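Local atomic coordinates of succinate dehydrogenase subunit B (Mycolicibacterium smegmatis MC2 51, PDB entry 6LUM), a protein that probably serves as the iron-sulfur subunit of succinate dehydrogenase, relaying electrons through three clusters from the flavin-bearing subunit A towards quinone in the membrane. Residues Leu28-Phe33 against Lys127-Asn132; Ala86-Gly91 against Pro119-Pro124; Val131-Phe136 against Leu176-Thr181. All blocks are in the same frame, centred on the assembly; numbering follows the deposited sequence.

Contact 1. Residues Leu28-Phe33 against Lys127-Asn132; sequences LKIARF and KDLVVN
R32 and D128 meet where the end of strand 27-32 comes up against the turn joining strands 125-127 and 130-131. Their side chains lie side by side and point the same way. The pairing is ionic and long: NE of R32 is 3.5 Å from D128 OD1, which sits at the edge of the guanidinium and in its plane, although the carboxylate is turned 75° from that plane. The arginine chain bends at chi2 and chi3, which folds NE back towards the acid. K127 joins from the turn's side, its NZ 3.6 Å from D128 OD1, so one carboxylate oxygen faces two cations. The other oxygen, OD2, accepts from the backbone N of T72. R32 NH1 has a second acid, D68. Cations at OD1 and the T72 N-H at OD2 thus hold both oxygens of the buried aspartate and would probably favour its charged form.

The backbone adds a weaker polar touch. The CA of K127 approaches F33 O at 3.5 Å in a CH...O contact, while CD2 on the F33 ring edge lies 4.1 Å from the CA of K127.

The apolar part is small. I30 CG2 meets L129 CD2 at 4.1 Å, the side chains crossing at about a right angle. L129 takes the left-handed backbone conformation at the third position of the type II turn K127-V130, the tight turn of a beta hairpin.

I117 of strand 114-118 packs on both I30 and L129, L60 of helix 56-67 touches I30, and Y501 of subunit A lies against K127 and V130.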
loop_
_atom_site.group_PDB
_atom_site.type_symbol
_atom_site.label_atom_id
_atom_site.label_comp_id
_atom_site.label_asym_id
_atom_site.label_seq_id
_atom_site.Cartn_x
_atom_site.Cartn_y
_atom_site.Cartn_z
ATOM N N LEU J 28 -37.154 -33.875 -20.642
ATOM C CA LEU J 28 -36.283 -33.068 -19.802
ATOM C C LEU J 28 -36.950 -32.849 -18.457
ATOM O O LEU J 28 -38.177 -32.779 -18.370
ATOM C CB LEU J 28 -35.977 -31.714 -20.439
ATOM C CG LEU J 28 -35.574 -31.659 -21.908
ATOM C CD1 LEU J 28 -35.548 -30.224 -22.353
ATOM C CD2 LEU J 28 -34.228 -32.290 -22.128
ATOM N N LYS J 29 -36.145 -32.740 -17.411
ATOM C CA LYS J 29 -36.634 -32.477 -16.064
ATOM C C LYS J 29 -35.942 -31.228 -15.551
ATOM O O LYS J 29 -34.863 -31.310 -14.964
ATOM C CB LYS J 29 -36.375 -33.657 -15.141
ATOM C CG LYS J 29 -37.521 -34.629 -15.035
ATOM C CD LYS J 29 -37.213 -35.705 -14.030
ATOM C CE LYS J 29 -37.029 -35.116 -12.654
ATOM N NZ LYS J 29 -36.709 -36.169 -11.655
ATOM N N ILE J 30 -36.542 -30.092 -15.756
ATOM C CA ILE J 30 -35.939 -28.843 -15.326
ATOM C C ILE J 30 -36.252 -28.672 -13.852
ATOM O O ILE J 30 -37.246 -29.204 -13.359
ATOM C CB ILE J 30 -36.469 -27.660 -16.151
ATOM C CG1 ILE J 30 -36.416 -27.970 -17.638
ATOM C CG2 ILE J 30 -35.616 -26.448 -15.919
ATOM C CD1 ILE J 30 -35.057 -28.152 -18.153
ATOM N N ALA J 31 -35.398 -27.950 -13.139
ATOM C CA ALA J 31 -35.643 -27.635 -11.736
ATOM C C ALA J 31 -36.060 -26.178 -11.654
ATOM O O ALA J 31 -35.239 -25.286 -11.447
ATOM C CB ALA J 31 -34.409 -27.914 -10.897
ATOM N N ARG J 32 -37.355 -25.929 -11.813
ATOM C CA ARG J 32 -37.856 -24.570 -11.890
ATOM C C ARG J 32 -37.867 -23.917 -10.519
ATOM O O ARG J 32 -38.070 -24.572 -9.494
ATOM C CB ARG J 32 -39.263 -24.553 -12.477
ATOM C CG ARG J 32 -39.441 -25.454 -13.678
ATOM C CD ARG J 32 -38.809 -24.854 -14.916
ATOM N NE ARG J 32 -39.229 -23.476 -15.119
ATOM C CZ ARG J 32 -40.353 -23.123 -15.725
ATOM N NH1 ARG J 32 -41.173 -24.045 -16.198
ATOM N NH2 ARG J 32 -40.655 -21.846 -15.863
ATOM N N PHE J 33 -37.650 -22.606 -10.517
ATOM C CA PHE J 33 -37.685 -21.797 -9.305
ATOM C C PHE J 33 -37.997 -20.372 -9.719
ATOM O O PHE J 33 -37.187 -19.743 -10.399
ATOM C CB PHE J 33 -36.358 -21.859 -8.565
ATOM C CG PHE J 33 -36.159 -20.746 -7.576
ATOM C CD1 PHE J 33 -36.696 -20.825 -6.310
ATOM C CD2 PHE J 33 -35.422 -19.632 -7.904
ATOM C CE1 PHE J 33 -36.509 -19.803 -5.403
ATOM C CE2 PHE J 33 -35.235 -18.614 -7.000
ATOM C CZ PHE J 33 -35.777 -18.700 -5.752
ATOM N N LYS J 127 -33.151 -17.409 -10.874
ATOM C CA LYS J 127 -34.345 -17.947 -11.500
ATOM C C LYS J 127 -33.993 -19.364 -11.925
ATOM O O LYS J 127 -32.946 -19.889 -11.534
ATOM C CB LYS J 127 -34.797 -17.049 -12.659
ATOM C CG LYS J 127 -36.274 -17.113 -12.956
ATOM C CD LYS J 127 -36.758 -15.811 -13.521
ATOM C CE LYS J 127 -38.141 -15.952 -14.091
ATOM N NZ LYS J 127 -38.207 -17.048 -15.077
ATOM N N ASP J 128 -34.842 -19.990 -12.714
ATOM C CA ASP J 128 -34.498 -21.319 -13.189
ATOM C C ASP J 128 -33.248 -21.275 -14.045
ATOM O O ASP J 128 -33.152 -20.474 -14.970
ATOM C CB ASP J 128 -35.672 -21.899 -13.958
ATOM C CG ASP J 128 -36.348 -20.876 -14.811
ATOM O OD1 ASP J 128 -37.481 -20.485 -14.461
ATOM O OD2 ASP J 128 -35.766 -20.465 -15.830
ATOM N N LEU J 129 -32.270 -22.106 -13.701
ATOM C CA LEU J 129 -31.012 -22.287 -14.417
ATOM C C LEU J 129 -30.168 -21.026 -14.507
ATOM O O LEU J 129 -29.150 -21.030 -15.193
ATOM C CB LEU J 129 -31.237 -22.835 -15.827
ATOM C CG LEU J 129 -32.212 -23.986 -15.996
ATOM C CD1 LEU J 129 -32.342 -24.337 -17.447
ATOM C CD2 LEU J 129 -31.747 -25.163 -15.224
ATOM N N VAL J 130 -30.538 -19.952 -13.824
ATOM C CA VAL J 130 -29.745 -18.729 -13.789
ATOM C C VAL J 130 -29.243 -18.544 -12.368
ATOM O O VAL J 130 -30.031 -18.591 -11.421
ATOM C CB VAL J 130 -30.558 -17.507 -14.245
ATOM C CG1 VAL J 130 -29.825 -16.257 -13.915
ATOM C CG2 VAL J 130 -30.799 -17.561 -15.709
ATOM N N VAL J 131 -27.941 -18.346 -12.208
ATOM C CA VAL J 131 -27.362 -18.151 -10.890
ATOM C C VAL J 131 -26.701 -16.785 -10.840
ATOM O O VAL J 131 -26.600 -16.079 -11.838
ATOM C CB VAL J 131 -26.363 -19.255 -10.516
ATOM C CG1 VAL J 131 -27.000 -20.607 -10.672
ATOM C CG2 VAL J 131 -25.140 -19.152 -11.360
ATOM N N ASN J 132 -26.256 -16.420 -9.651
ATOM C CA ASN J 132 -25.657 -15.118 -9.394
ATOM C C ASN J 132 -24.143 -15.290 -9.426
ATOM O O ASN J 132 -23.543 -15.783 -8.472
ATOM C CB ASN J 132 -26.143 -14.577 -8.055
ATOM C CG ASN J 132 -25.755 -13.140 -7.825
ATOM O OD1 ASN J 132 -25.605 -12.368 -8.764
ATOM N ND2 ASN J 132 -25.594 -12.772 -6.565
#

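Contact 2. Residues Ala86-Gly91 against Pro119-Pro124; sequences AMRING and PIRGLP
M87 and P119 bring the two backbones nearest, CA to CA 5.1 Å, where the chain entering strand 88-89 passes the loop that follows strand 114-118. R88, next along, points its CB towards that loop. Its guanidinium takes P119 O side-on, with two nitrogens on one acceptor: R88 NE donates at 2.8 Å to P119 O with an N-H...O angle of 155°, and R88 NH2 donates to P119 O at 3.0 Å, less straight at 137°. The oxygen lies in the guanidinium plane. NE arrives in the plane of the carbonyl, whereas NH2 is tilted out of it. One bend, at chi3 (-62°), swings NE round to the oxygen, and the paired bonds should keep the planar group from turning.

Strands 88-89 and 114-118 are antiparallel neighbours in the mixed sheet of a 2Fe-2S domain of the plant-type ferredoxin family, with its beta-grasp fold. R88 therefore extends the pairing past the end of strand 114-118, bonding by side chain to the loop that follows E118, which its backbone meets.

One face of the same guanidinium is covered by R121, whose CB sits over its centre, 3.9 Å from R88 CZ. The extended R121 chain leads its charge into a cation-pi contact with W188 and a hydrogen bond from NH2 to the backbone of a neighbouring chain.

Further back, I120 CG2 lies 4.1 Å from A86 CB and 3.8 Å from A86 O, filling the space beside the backbone of A86 and M87. V131 packs on P119 and I120, while R17 and T19 of subunit C meet P119, R88 and R121.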
loop_
_atom_site.group_PDB
_atom_site.type_symbol
_atom_site.label_atom_id
_atom_site.label_comp_id
_atom_site.label_asym_id
_atom_site.label_seq_id
_atom_site.Cartn_x
_atom_site.Cartn_y
_atom_site.Cartn_z
ATOM N N ALA J 86 -23.135 -22.809 -18.171
ATOM C CA ALA J 86 -22.809 -23.896 -17.270
ATOM C C ALA J 86 -24.061 -24.353 -16.544
ATOM O O ALA J 86 -24.786 -23.543 -15.966
ATOM C CB ALA J 86 -21.754 -23.450 -16.270
ATOM N N MET J 87 -24.315 -25.656 -16.572
ATOM C CA MET J 87 -25.455 -26.251 -15.897
ATOM C C MET J 87 -25.020 -27.563 -15.285
ATOM O O MET J 87 -23.948 -28.078 -15.581
ATOM C CB MET J 87 -26.619 -26.498 -16.855
ATOM C CG MET J 87 -27.429 -25.284 -17.174
ATOM S SD MET J 87 -28.224 -25.416 -18.767
ATOM C CE MET J 87 -28.564 -23.699 -19.072
ATOM N N ARG J 88 -25.870 -28.103 -14.430
ATOM C CA ARG J 88 -25.746 -29.455 -13.908
ATOM C C ARG J 88 -26.696 -30.336 -14.691
ATOM O O ARG J 88 -27.913 -30.232 -14.534
ATOM C CB ARG J 88 -26.088 -29.506 -12.428
ATOM C CG ARG J 88 -24.928 -29.568 -11.515
ATOM C CD ARG J 88 -25.407 -29.923 -10.158
ATOM N NE ARG J 88 -26.305 -28.909 -9.633
ATOM C CZ ARG J 88 -27.019 -29.058 -8.529
ATOM N NH1 ARG J 88 -26.933 -30.184 -7.847
ATOM N NH2 ARG J 88 -27.811 -28.089 -8.104
ATOM N N ILE J 89 -26.145 -31.202 -15.524
ATOM C CA ILE J 89 -26.915 -32.062 -16.402
ATOM C C ILE J 89 -26.578 -33.491 -16.037
ATOM O O ILE J 89 -25.484 -33.970 -16.350
ATOM C CB ILE J 89 -26.607 -31.791 -17.873
ATOM C CG1 ILE J 89 -26.912 -30.336 -18.200
ATOM C CG2 ILE J 89 -27.393 -32.723 -18.748
ATOM C CD1 ILE J 89 -26.000 -29.747 -19.209
ATOM N N ASN J 90 -27.515 -34.174 -15.380
ATOM C CA ASN J 90 -27.336 -35.556 -14.941
ATOM C C ASN J 90 -26.218 -35.660 -13.910
ATOM O O ASN J 90 -25.373 -36.551 -13.966
ATOM C CB ASN J 90 -27.069 -36.481 -16.126
ATOM C CG ASN J 90 -28.321 -36.869 -16.852
ATOM O OD1 ASN J 90 -28.315 -37.065 -18.060
ATOM N ND2 ASN J 90 -29.408 -36.991 -16.117
ATOM N N GLY J 91 -26.222 -34.748 -12.963
ATOM C CA GLY J 91 -25.201 -34.728 -11.929
ATOM C C GLY J 91 -24.000 -33.848 -12.149
ATOM O O GLY J 91 -23.662 -33.050 -11.283
ATOM N N PRO J 119 -29.485 -25.795 -12.004
ATOM C CA PRO J 119 -28.382 -24.840 -11.931
ATOM C C PRO J 119 -27.150 -25.431 -11.273
ATOM O O PRO J 119 -27.197 -26.462 -10.609
ATOM C CB PRO J 119 -28.960 -23.699 -11.089
ATOM C CG PRO J 119 -30.108 -24.267 -10.415
ATOM C CD PRO J 119 -30.678 -25.268 -11.336
ATOM N N ILE J 120 -26.021 -24.754 -11.471
ATOM C CA ILE J 120 -24.796 -25.176 -10.821
ATOM C C ILE J 120 -24.886 -24.883 -9.331
ATOM O O ILE J 120 -25.621 -23.994 -8.890
ATOM C CB ILE J 120 -23.571 -24.499 -11.457
ATOM C CG1 ILE J 120 -23.751 -22.992 -11.527
ATOM C CG2 ILE J 120 -23.343 -25.042 -12.828
ATOM C CD1 ILE J 120 -22.645 -22.291 -12.254
ATOM N N ARG J 121 -24.130 -25.635 -8.544
ATOM C CA ARG J 121 -24.304 -25.673 -7.101
ATOM C C ARG J 121 -23.211 -24.881 -6.406
ATOM O O ARG J 121 -22.036 -25.225 -6.508
ATOM C CB ARG J 121 -24.291 -27.114 -6.607
ATOM C CG ARG J 121 -24.231 -27.211 -5.123
ATOM C CD ARG J 121 -24.384 -28.620 -4.661
ATOM N NE ARG J 121 -24.091 -28.700 -3.243
ATOM C CZ ARG J 121 -23.947 -29.833 -2.581
ATOM N NH1 ARG J 121 -24.073 -30.990 -3.210
ATOM N NH2 ARG J 121 -23.671 -29.800 -1.291
ATOM N N GLY J 122 -23.596 -23.853 -5.675
ATOM C CA GLY J 122 -22.630 -23.111 -4.898
ATOM C C GLY J 122 -22.885 -21.627 -4.956
ATOM O O GLY J 122 -22.391 -20.864 -4.123
ATOM N N LEU J 123 -23.664 -21.209 -5.941
ATOM C CA LEU J 123 -23.953 -19.815 -6.185
ATOM C C LEU J 123 -25.444 -19.560 -6.018
ATOM O O LEU J 123 -26.256 -20.452 -6.267
ATOM C CB LEU J 123 -23.511 -19.406 -7.595
ATOM C CG LEU J 123 -22.040 -19.560 -7.959
ATOM C CD1 LEU J 123 -21.880 -19.511 -9.437
ATOM C CD2 LEU J 123 -21.237 -18.470 -7.337
ATOM N N PRO J 124 -25.833 -18.358 -5.597
ATOM C CA PRO J 124 -27.251 -18.073 -5.328
ATOM C C PRO J 124 -28.085 -18.110 -6.598
ATOM O O PRO J 124 -27.815 -17.385 -7.553
ATOM C CB PRO J 124 -27.217 -16.666 -4.724
ATOM C CG PRO J 124 -25.819 -16.464 -4.294
ATOM C CD PRO J 124 -24.972 -17.228 -5.230
#

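Contact 3. Residues Val131-Phe136 against Leu176-Thr181; sequences VNMEPF and LCACCT. With SF4 (iron/sulfur cluster), chain B.
F136 presses its ring onto the A178 methyl in the loop that wraps the 4Fe-4S cluster. From CB the ring carbon CG is set anti to the backbone N (chi1 173°), which carries the ring out from the helix start towards 176-181. CD1 and CE1 run beneath A178 CB, a CH-pi contact 3.9 Å from CB to the ring centroid and 20° off the normal. On the edge, in plane, F136 CE1 meets T181 OG1 at 3.6 Å. At the tip, F136 CZ and CE2 both touch L176 CD2, at 3.9 Å. M133 CE reaches A178 CB at 4.0 Å.

With an alanine in place of F136, a gap would probably be left between A178, L176 and T181, the A178 methyl losing the ring face it packs on.

The loop belongs to the CxxCxxC motif of the dicluster domain: C177 SG binds FE2 and C180 SG binds FE1, each at 2.4 Å, and C179 N donates to C177 SG. F136 lies along the flank of the loop, its CZ edge turned towards the cluster. Helix 134-140 carries the ring, A197 of helix 196-206 packs on F136 and T181, and R41 of subunit A bonds to L176 O.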
loop_
_atom_site.group_PDB
_atom_site.type_symbol
_atom_site.label_atom_id
_atom_site.label_comp_id
_atom_site.label_asym_id
_atom_site.label_seq_id
_atom_site.Cartn_x
_atom_site.Cartn_y
_atom_site.Cartn_z
ATOM N N VAL J 131 -27.941 -18.346 -12.208
ATOM C CA VAL J 131 -27.362 -18.151 -10.890
ATOM C C VAL J 131 -26.701 -16.785 -10.840
ATOM O O VAL J 131 -26.600 -16.079 -11.838
ATOM C CB VAL J 131 -26.363 -19.255 -10.516
ATOM C CG1 VAL J 131 -27.000 -20.607 -10.672
ATOM C CG2 VAL J 131 -25.140 -19.152 -11.360
ATOM N N ASN J 132 -26.256 -16.420 -9.651
ATOM C CA ASN J 132 -25.657 -15.118 -9.394
ATOM C C ASN J 132 -24.143 -15.290 -9.426
ATOM O O ASN J 132 -23.543 -15.783 -8.472
ATOM C CB ASN J 132 -26.143 -14.577 -8.055
ATOM C CG ASN J 132 -25.755 -13.140 -7.825
ATOM O OD1 ASN J 132 -25.605 -12.368 -8.764
ATOM N ND2 ASN J 132 -25.594 -12.772 -6.565
ATOM N N MET J 133 -23.527 -14.881 -10.531
ATOM C CA MET J 133 -22.106 -15.081 -10.762
ATOM C C MET J 133 -21.231 -14.056 -10.067
ATOM O O MET J 133 -20.012 -14.074 -10.261
ATOM C CB MET J 133 -21.817 -15.060 -12.259
ATOM C CG MET J 133 -22.542 -16.120 -13.034
ATOM S SD MET J 133 -21.808 -17.741 -12.846
ATOM C CE MET J 133 -20.192 -17.454 -13.527
ATOM N N GLU J 134 -21.793 -13.173 -9.269
ATOM C CA GLU J 134 -20.957 -12.139 -8.677
ATOM C C GLU J 134 -20.082 -12.633 -7.531
ATOM O O GLU J 134 -18.990 -12.094 -7.358
ATOM C CB GLU J 134 -21.800 -10.947 -8.239
ATOM C CG GLU J 134 -22.230 -10.110 -9.424
ATOM C CD GLU J 134 -21.047 -9.459 -10.125
ATOM O OE1 GLU J 134 -20.077 -9.078 -9.437
ATOM O OE2 GLU J 134 -21.079 -9.342 -11.369
ATOM N N PRO J 135 -20.483 -13.619 -6.724
ATOM C CA PRO J 135 -19.488 -14.232 -5.830
ATOM C C PRO J 135 -18.312 -14.831 -6.575
ATOM O O PRO J 135 -17.156 -14.678 -6.158
ATOM C CB PRO J 135 -20.298 -15.303 -5.099
ATOM C CG PRO J 135 -21.647 -14.796 -5.095
ATOM C CD PRO J 135 -21.845 -14.040 -6.362
ATOM N N PHE J 136 -18.590 -15.511 -7.685
ATOM C CA PHE J 136 -17.534 -16.098 -8.498
ATOM C C PHE J 136 -16.580 -15.028 -8.999
ATOM O O PHE J 136 -15.359 -15.140 -8.846
ATOM C CB PHE J 136 -18.160 -16.864 -9.659
ATOM C CG PHE J 136 -17.175 -17.372 -10.649
ATOM C CD1 PHE J 136 -16.458 -18.513 -10.404
ATOM C CD2 PHE J 136 -16.975 -16.717 -11.836
ATOM C CE1 PHE J 136 -15.558 -18.976 -11.318
ATOM C CE2 PHE J 136 -16.075 -17.181 -12.740
ATOM C CZ PHE J 136 -15.368 -18.309 -12.479
ATOM N N LEU J 176 -13.796 -18.773 -17.919
ATOM C CA LEU J 176 -14.484 -18.304 -16.723
ATOM C C LEU J 176 -15.954 -18.705 -16.726
ATOM O O LEU J 176 -16.848 -17.874 -16.642
ATOM C CB LEU J 176 -14.333 -16.796 -16.573
ATOM C CG LEU J 176 -12.967 -16.255 -16.192
ATOM C CD1 LEU J 176 -12.914 -14.797 -16.520
ATOM C CD2 LEU J 176 -12.739 -16.471 -14.731
ATOM N N CYS J 177 -16.192 -20.009 -16.796
ATOM C CA CYS J 177 -17.551 -20.519 -16.814
ATOM C C CYS J 177 -18.037 -21.006 -15.459
ATOM O O CYS J 177 -19.249 -21.122 -15.272
ATOM C CB CYS J 177 -17.684 -21.649 -17.836
ATOM S SG CYS J 177 -16.723 -23.086 -17.530
ATOM N N ALA J 178 -17.130 -21.279 -14.524
ATOM C CA ALA J 178 -17.411 -21.757 -13.175
ATOM C C ALA J 178 -17.853 -23.205 -13.130
ATOM O O ALA J 178 -18.387 -23.644 -12.129
ATOM C CB ALA J 178 -18.445 -20.888 -12.469
ATOM N N CYS J 179 -17.632 -23.979 -14.184
ATOM C CA CYS J 179 -17.924 -25.402 -14.131
ATOM C C CYS J 179 -17.027 -26.133 -13.152
ATOM O O CYS J 179 -17.329 -27.267 -12.786
ATOM C CB CYS J 179 -17.775 -26.033 -15.511
ATOM S SG CYS J 179 -19.174 -25.890 -16.597
ATOM N N CYS J 180 -15.929 -25.520 -12.736
ATOM C CA CYS J 180 -14.952 -26.120 -11.843
ATOM C C CYS J 180 -15.203 -25.724 -10.400
ATOM O O CYS J 180 -15.304 -26.586 -9.527
ATOM C CB CYS J 180 -13.549 -25.701 -12.267
ATOM S SG CYS J 180 -13.163 -24.010 -11.885
ATOM N N THR J 181 -15.324 -24.422 -10.141
ATOM C CA THR J 181 -15.537 -23.944 -8.785
ATOM C C THR J 181 -16.823 -24.479 -8.197
ATOM O O THR J 181 -16.909 -24.704 -6.991
ATOM C CB THR J 181 -15.549 -22.427 -8.767
ATOM O OG1 THR J 181 -14.487 -21.944 -9.581
ATOM C CG2 THR J 181 -15.326 -21.931 -7.405
HETATM FE FE1 SF4 B . -12.858 -23.664 -14.236
HETATM FE FE2 SF4 B . -14.455 -23.108 -16.718
HETATM FE FE3 SF4 B . -11.884 -24.684 -16.915
HETATM FE FE4 SF4 B . -11.830 -21.726 -16.336
HETATM S S1 SF4 B . -12.672 -22.941 -17.870
HETATM S S2 SF4 B . -11.059 -23.471 -15.376
HETATM S S3 SF4 B . -13.611 -21.904 -15.182
HETATM S S4 SF4 B . -13.690 -24.862 -15.788
#

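How the contacts relate
All three contacts are buried, but they step inward: contact 1 has its centre about 16 Å from the centre of the chain, contact 2 about 9 Å and contact 3 about 6 Å. Contacts 1 and 2 reach the same mixed sheet of the 2Fe-2S domain, whereas contact 3 ties that domain to the 4Fe-4S dicluster domain. Their chemistry changes accordingly, from an ionic network at a turn, through an arginine gripping a carbonyl, to apolar packing against a cluster loop. Residues 131-132 belong to both contact 1 and contact 3, and N132 N lies 2.8 Å from P124 O of contact 2, a probable hydrogen bond. A86 CB also packs on C179 SG, 3.6 Å away, linking contacts 2 and 3.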